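Local coordinates for protein F1 (Vaccinia virus ankara, PDB 4D2M) that binds the BH3 region of the pro-apoptotic protein Bim and, as a viral Bcl-2-like protein, probably restrains apoptosis in infected cells, at residues R63-M66 with S67-L71; R70-D73 with L74-L78. The protein carries 1 engineered substitution. All coordinates share one frame; numbering follows the deposited sequence.

Contact 1. Residues R63-M66 with S67-L71; sequences RYYM and SKQRL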
loop_
_atom_site.group_PDB
_atom_site.type_symbol
_atom_site.label_atom_id
_atom_site.label_comp_id
_atom_site.label_asym_id
_atom_site.label_seq_id
_atom_site.Cartn_x
_atom_site.Cartn_y
_atom_site.Cartn_z
ATOM N N ARG A 63 15.277 -9.557 -2.211
ATOM C CA ARG A 63 13.954 -9.247 -2.746
ATOM C C ARG A 63 13.623 -10.097 -3.969
ATOM O O ARG A 63 12.506 -10.592 -4.104
ATOM C CB ARG A 63 13.853 -7.772 -3.132
ATOM C CG ARG A 63 13.780 -6.801 -1.971
ATOM C CD ARG A 63 13.270 -5.462 -2.470
ATOM N NE ARG A 63 13.474 -4.376 -1.514
ATOM C CZ ARG A 63 14.252 -3.313 -1.718
ATOM N NH1 ARG A 63 14.928 -3.156 -2.852
ATOM N NH2 ARG A 63 14.351 -2.390 -0.773
ATOM N N TYR A 64 14.593 -10.245 -4.864
ATOM C CA TYR A 64 14.384 -11.014 -6.084
ATOM C C TYR A 64 14.098 -12.471 -5.746
ATOM O O TYR A 64 13.181 -13.076 -6.296
ATOM C CB TYR A 64 15.599 -10.920 -7.014
ATOM C CG TYR A 64 15.376 -11.602 -8.348
ATOM C CD1 TYR A 64 15.620 -12.960 -8.508
ATOM C CD2 TYR A 64 14.904 -10.890 -9.441
ATOM C CE1 TYR A 64 15.406 -13.587 -9.725
ATOM C CE2 TYR A 64 14.691 -11.507 -10.660
ATOM C CZ TYR A 64 14.941 -12.851 -10.796
ATOM O OH TYR A 64 14.724 -13.455 -12.011
ATOM N N TYR A 65 14.888 -13.025 -4.833
ATOM C CA TYR A 65 14.731 -14.419 -4.431
ATOM C C TYR A 65 13.354 -14.679 -3.845
ATOM O O TYR A 65 12.707 -15.669 -4.179
ATOM C CB TYR A 65 15.805 -14.811 -3.417
ATOM C CG TYR A 65 15.623 -16.202 -2.852
ATOM C CD1 TYR A 65 15.936 -17.323 -3.608
ATOM C CD2 TYR A 65 15.147 -16.394 -1.562
ATOM C CE1 TYR A 65 15.773 -18.597 -3.097
ATOM C CE2 TYR A 65 14.982 -17.662 -1.042
ATOM C CZ TYR A 65 15.296 -18.761 -1.812
ATOM O OH TYR A 65 15.133 -20.023 -1.290
ATOM N N MET A 66 12.909 -13.783 -2.968
ATOM C CA MET A 66 11.610 -13.932 -2.326
ATOM C C MET A 66 10.491 -13.912 -3.362
ATOM O O MET A 66 9.604 -14.763 -3.345
ATOM C CB MET A 66 11.395 -12.823 -1.293
ATOM C CG MET A 66 12.281 -12.949 -0.063
ATOM S SD MET A 66 12.072 -11.588 1.103
ATOM C CE MET A 66 13.068 -12.172 2.471
ATOM N N SER A 67 10.545 -12.946 -4.269
ATOM C CA SER A 67 9.495 -12.772 -5.265
ATOM C C SER A 67 9.520 -13.893 -6.302
ATOM O O SER A 67 8.474 -14.392 -6.713
ATOM C CB SER A 67 9.637 -11.417 -5.959
ATOM O OG SER A 67 9.419 -10.350 -5.052
ATOM N N LYS A 68 10.718 -14.283 -6.721
ATOM C CA LYS A 68 10.871 -15.353 -7.697
ATOM C C LYS A 68 10.351 -16.666 -7.122
ATOM O O LYS A 68 9.641 -17.412 -7.798
ATOM C CB LYS A 68 12.337 -15.487 -8.117
ATOM C CG LYS A 68 12.610 -16.567 -9.160
ATOM C CD LYS A 68 11.807 -16.340 -10.430
ATOM C CE LYS A 68 12.442 -17.040 -11.624
ATOM N NZ LYS A 68 12.728 -18.477 -11.361
ATOM N N GLN A 69 10.702 -16.935 -5.868
ATOM C CA GLN A 69 10.239 -18.131 -5.175
ATOM C C GLN A 69 8.719 -18.156 -5.078
ATOM O O GLN A 69 8.095 -19.202 -5.263
ATOM C CB GLN A 69 10.849 -18.209 -3.773
ATOM C CG GLN A 69 12.282 -18.697 -3.749
ATOM C CD GLN A 69 12.406 -20.150 -4.160
ATOM O OE1 GLN A 69 11.695 -21.015 -3.650
ATOM N NE2 GLN A 69 13.304 -20.424 -5.094
ATOM N N ARG A 70 8.130 -17.004 -4.777
ATOM C CA ARG A 70 6.681 -16.899 -4.691
ATOM C C ARG A 70 6.026 -17.231 -6.026
ATOM O O ARG A 70 5.052 -17.982 -6.081
ATOM C CB ARG A 70 6.266 -15.499 -4.253
ATOM C CG ARG A 70 4.778 -15.238 -4.411
ATOM C CD ARG A 70 4.443 -13.814 -4.068
ATOM N NE ARG A 70 3.108 -13.450 -4.533
ATOM C CZ ARG A 70 1.983 -13.887 -3.976
ATOM N NH1 ARG A 70 2.034 -14.712 -2.939
ATOM N NH2 ARG A 70 0.808 -13.507 -4.459
ATOM N N LEU A 71 6.549 -16.641 -7.096
ATOM C CA LEU A 71 5.971 -16.822 -8.419
ATOM C C LEU A 71 6.106 -18.271 -8.868
ATOM O O LEU A 71 5.191 -18.828 -9.472
ATOM C CB LEU A 71 6.639 -15.881 -9.426
ATOM C CG LEU A 71 5.730 -15.051 -10.339
ATOM C CD1 LEU A 71 4.650 -14.296 -9.574
ATOM C CD2 LEU A 71 6.569 -14.061 -11.121
#
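Tyr65 and Gln69 meet one turn apart on helix 54-77, and their pairing illustrates how an i to i+4 spacing can lay the methylene of a glutamine side chain over an aromatic ring. At Gln69, CB meets Tyr65 O, the same carbonyl oxygen that accepts the backbone bond from Gln69 N (2.9 Å). CG stands anti to the carbonyl carbon (chi1 -78°), which brings it back toward the preceding turn: it sits 3.1 Å from Tyr65 O and forms a CH-pi contact over one face of the Tyr65 ring, 3.7 Å from the centroid and 18° off the normal. The chain then bends, and CD and NE2 run out over the rim, NE2 lying 3.7 Å from Tyr65 CE1. Amide and ring planes differ by 27°. Beyond CD, OE1 accepts a hydrogen bond from Arg150 of the second subunit, while the Tyr65 hydroxyl is hydrogen-bonded to Asp94 of that same subunit.

A looser version of the spacing appears at Tyr64 and Lys68, which lie side by side and point the same way; Tyr64 CE1 approaches Lys68 CB obliquely at 4.0 Å. Beneath the side chains, the alpha-helical ladder continues from Ser67 N to Arg63 O (3.1 Å), from Lys68 N to Tyr64 O (2.8 Å) and from Arg70 N to Met66 O (3.0 Å). Arg70 reaches out of the turn, its NH1 bonded to backbone of the second subunit.

Chemically, the methylene of Gln69 makes contact with the ring while Gln69 OE1 and the Tyr65 hydroxyl each bond to the partner chain. The same pair of residues thus joins a CH-pi contact within one helix to two polar bonds across the dimer interface.

Contact 2. Residues R70-D73 with L74-L78; sequences RLDD and LYRQL
Asp73 carries its CG opposite the backbone nitrogen (chi1 -174°), whereas Arg76 folds CG beside its own nitrogen (chi1 -71°) and then runs extended to NE, so that the guanidinium returns over the preceding turn. The result is an i to i+3 salt bridge on the last turns of helix 54-77, a helix of the Bcl-2-like fold. Asp73 OD1 stands 3.5 Å from Arg76 NH1, at the edge of the guanidinium and in its plane, yet the carboxylate is turned 67° from that plane. Asp72 CB lies under one face of the same group, 3.7 Å from Arg76 NH2. Toward Arg76 the Asp72 carboxylate contributes charge alone, OD2 lying 4.4 Å from Arg76 NH2 and well out of plane; OD2 also forms a long, weak ion pair with Lys68. Two acidic residues would probably favour the arginine's positive charge.

The backbone records the helix running out. Leu74, Tyr75 and Arg76 donate to the carbonyls of Arg70, Leu71 and Asp72, but Gln77 N makes only a weak bond to Asp73 O (3.4 Å). It bonds also to Leu74 O at 3.1 Å, and Leu78 N to Tyr75 O at 3.1 Å, the tighter i to i+3 pattern of a closing turn; Leu78 then leaves helical geometry. Along another flank, Leu71 packs on Leu71 of the second subunit, Leu74 on that subunit's Ile47, and the Tyr75 ring meets its Tyr64 ring. The Gln77 amide is modelled implausibly close to Asp73, leaving its placement doubtful. A water oxygen lies 3.4 Å from Asp73 OD1, to which the water donates a weak hydrogen bond.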
loop_
_atom_site.group_PDB
_atom_site.type_symbol
_atom_site.label_atom_id
_atom_site.label_comp_id
_atom_site.label_asym_id
_atom_site.label_seq_id
_atom_site.Cartn_x
_atom_site.Cartn_y
_atom_site.Cartn_z
ATOM N N ARG A 70 8.130 -17.004 -4.777
ATOM C CA ARG A 70 6.681 -16.899 -4.691
ATOM C C ARG A 70 6.026 -17.231 -6.026
ATOM O O ARG A 70 5.052 -17.982 -6.081
ATOM C CB ARG A 70 6.266 -15.499 -4.253
ATOM C CG ARG A 70 4.778 -15.238 -4.411
ATOM C CD ARG A 70 4.443 -13.814 -4.068
ATOM N NE ARG A 70 3.108 -13.450 -4.533
ATOM C CZ ARG A 70 1.983 -13.887 -3.976
ATOM N NH1 ARG A 70 2.034 -14.712 -2.939
ATOM N NH2 ARG A 70 0.808 -13.507 -4.459
ATOM N N LEU A 71 6.549 -16.641 -7.096
ATOM C CA LEU A 71 5.971 -16.822 -8.419
ATOM C C LEU A 71 6.106 -18.271 -8.868
ATOM O O LEU A 71 5.191 -18.828 -9.472
ATOM C CB LEU A 71 6.639 -15.881 -9.426
ATOM C CG LEU A 71 5.730 -15.051 -10.339
ATOM C CD1 LEU A 71 4.650 -14.296 -9.574
ATOM C CD2 LEU A 71 6.569 -14.061 -11.121
ATOM N N ASP A 72 7.249 -18.879 -8.562
ATOM C CA ASP A 72 7.473 -20.287 -8.866
ATOM C C ASP A 72 6.447 -21.165 -8.157
ATOM O O ASP A 72 5.852 -22.053 -8.766
ATOM C CB ASP A 72 8.887 -20.705 -8.461
ATOM C CG ASP A 72 9.948 -20.183 -9.413
ATOM O OD1 ASP A 72 9.615 -19.367 -10.297
ATOM O OD2 ASP A 72 11.121 -20.585 -9.271
ATOM N N ASP A 73 6.233 -20.909 -6.869
ATOM C CA ASP A 73 5.318 -21.725 -6.082
ATOM C C ASP A 73 3.873 -21.485 -6.487
ATOM O O ASP A 73 3.050 -22.399 -6.441
ATOM C CB ASP A 73 5.489 -21.445 -4.590
ATOM C CG ASP A 73 4.665 -22.382 -3.727
ATOM O OD1 ASP A 73 5.122 -23.516 -3.474
ATOM O OD2 ASP A 73 3.559 -21.985 -3.304
ATOM N N LEU A 74 3.563 -20.254 -6.876
ATOM C CA LEU A 74 2.220 -19.930 -7.336
ATOM C C LEU A 74 1.899 -20.731 -8.596
ATOM O O LEU A 74 0.834 -21.339 -8.698
ATOM C CB LEU A 74 2.084 -18.429 -7.599
ATOM C CG LEU A 74 0.734 -17.937 -8.129
ATOM C CD1 LEU A 74 -0.412 -18.394 -7.236
ATOM C CD2 LEU A 74 0.735 -16.414 -8.249
ATOM N N TYR A 75 2.833 -20.746 -9.543
ATOM C CA TYR A 75 2.639 -21.475 -10.793
ATOM C C TYR A 75 2.427 -22.972 -10.556
ATOM O O TYR A 75 1.584 -23.589 -11.206
ATOM C CB TYR A 75 3.830 -21.264 -11.729
ATOM C CG TYR A 75 3.584 -21.761 -13.138
ATOM C CD1 TYR A 75 2.975 -20.946 -14.086
ATOM C CD2 TYR A 75 3.953 -23.044 -13.519
ATOM C CE1 TYR A 75 2.744 -21.397 -15.374
ATOM C CE2 TYR A 75 3.727 -23.501 -14.803
ATOM C CZ TYR A 75 3.121 -22.674 -15.725
ATOM O OH TYR A 75 2.895 -23.125 -17.003
ATOM N N ARG A 76 3.188 -23.551 -9.629
ATOM C CA ARG A 76 3.064 -24.977 -9.321
ATOM C C ARG A 76 1.651 -25.330 -8.865
ATOM O O ARG A 76 1.185 -26.447 -9.080
ATOM C CB ARG A 76 4.067 -25.391 -8.239
ATOM C CG ARG A 76 5.518 -25.411 -8.698
ATOM C CD ARG A 76 6.438 -25.961 -7.617
ATOM N NE ARG A 76 7.792 -25.409 -7.716
ATOM C CZ ARG A 76 8.301 -24.478 -6.910
ATOM N NH1 ARG A 76 7.588 -23.971 -5.910
ATOM N NH2 ARG A 76 9.543 -24.053 -7.099
ATOM N N GLN A 77 0.978 -24.368 -8.245
ATOM C CA GLN A 77 -0.353 -24.584 -7.684
ATOM C C GLN A 77 -1.462 -24.372 -8.708
ATOM O O GLN A 77 -2.570 -24.881 -8.541
ATOM C CB GLN A 77 -0.577 -23.652 -6.493
ATOM C CG GLN A 77 0.355 -23.903 -5.321
ATOM C CD GLN A 77 0.286 -22.802 -4.282
ATOM O OE1 GLN A 77 -0.742 -22.143 -4.126
ATOM N NE2 GLN A 77 1.387 -22.591 -3.570
ATOM N N LEU A 78 -1.170 -23.615 -9.760
ATOM C CA LEU A 78 -2.178 -23.305 -10.767
ATOM C C LEU A 78 -2.612 -24.560 -11.521
ATOM O O LEU A 78 -1.776 -25.395 -11.869
ATOM C CB LEU A 78 -1.651 -22.264 -11.758
ATOM C CG LEU A 78 -1.376 -20.860 -11.212
ATOM C CD1 LEU A 78 -0.911 -19.943 -12.334
ATOM C CD2 LEU A 78 -2.599 -20.275 -10.517
HETATM O O HOH W 1 2.506 -25.596 -3.781
#

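In the fold
From the N-terminal side, helix 54-77 passes first through contact 1 (63-66 with 67-71) and then through contact 2 (70-73 with 74-78). The two overlap at Arg70 and Leu71, their centres about 11 Å apart, so they follow in series along one helix; neither nests in the other, and neither closes a loop, each joining successive turns. Contact 2 brings the chain to the bend before helix 80-99. Residues of both contacts also lie at the interface with the second subunit. This is consistent with an N-terminal helix exchanged between subunits of a Bcl-2-like dimer.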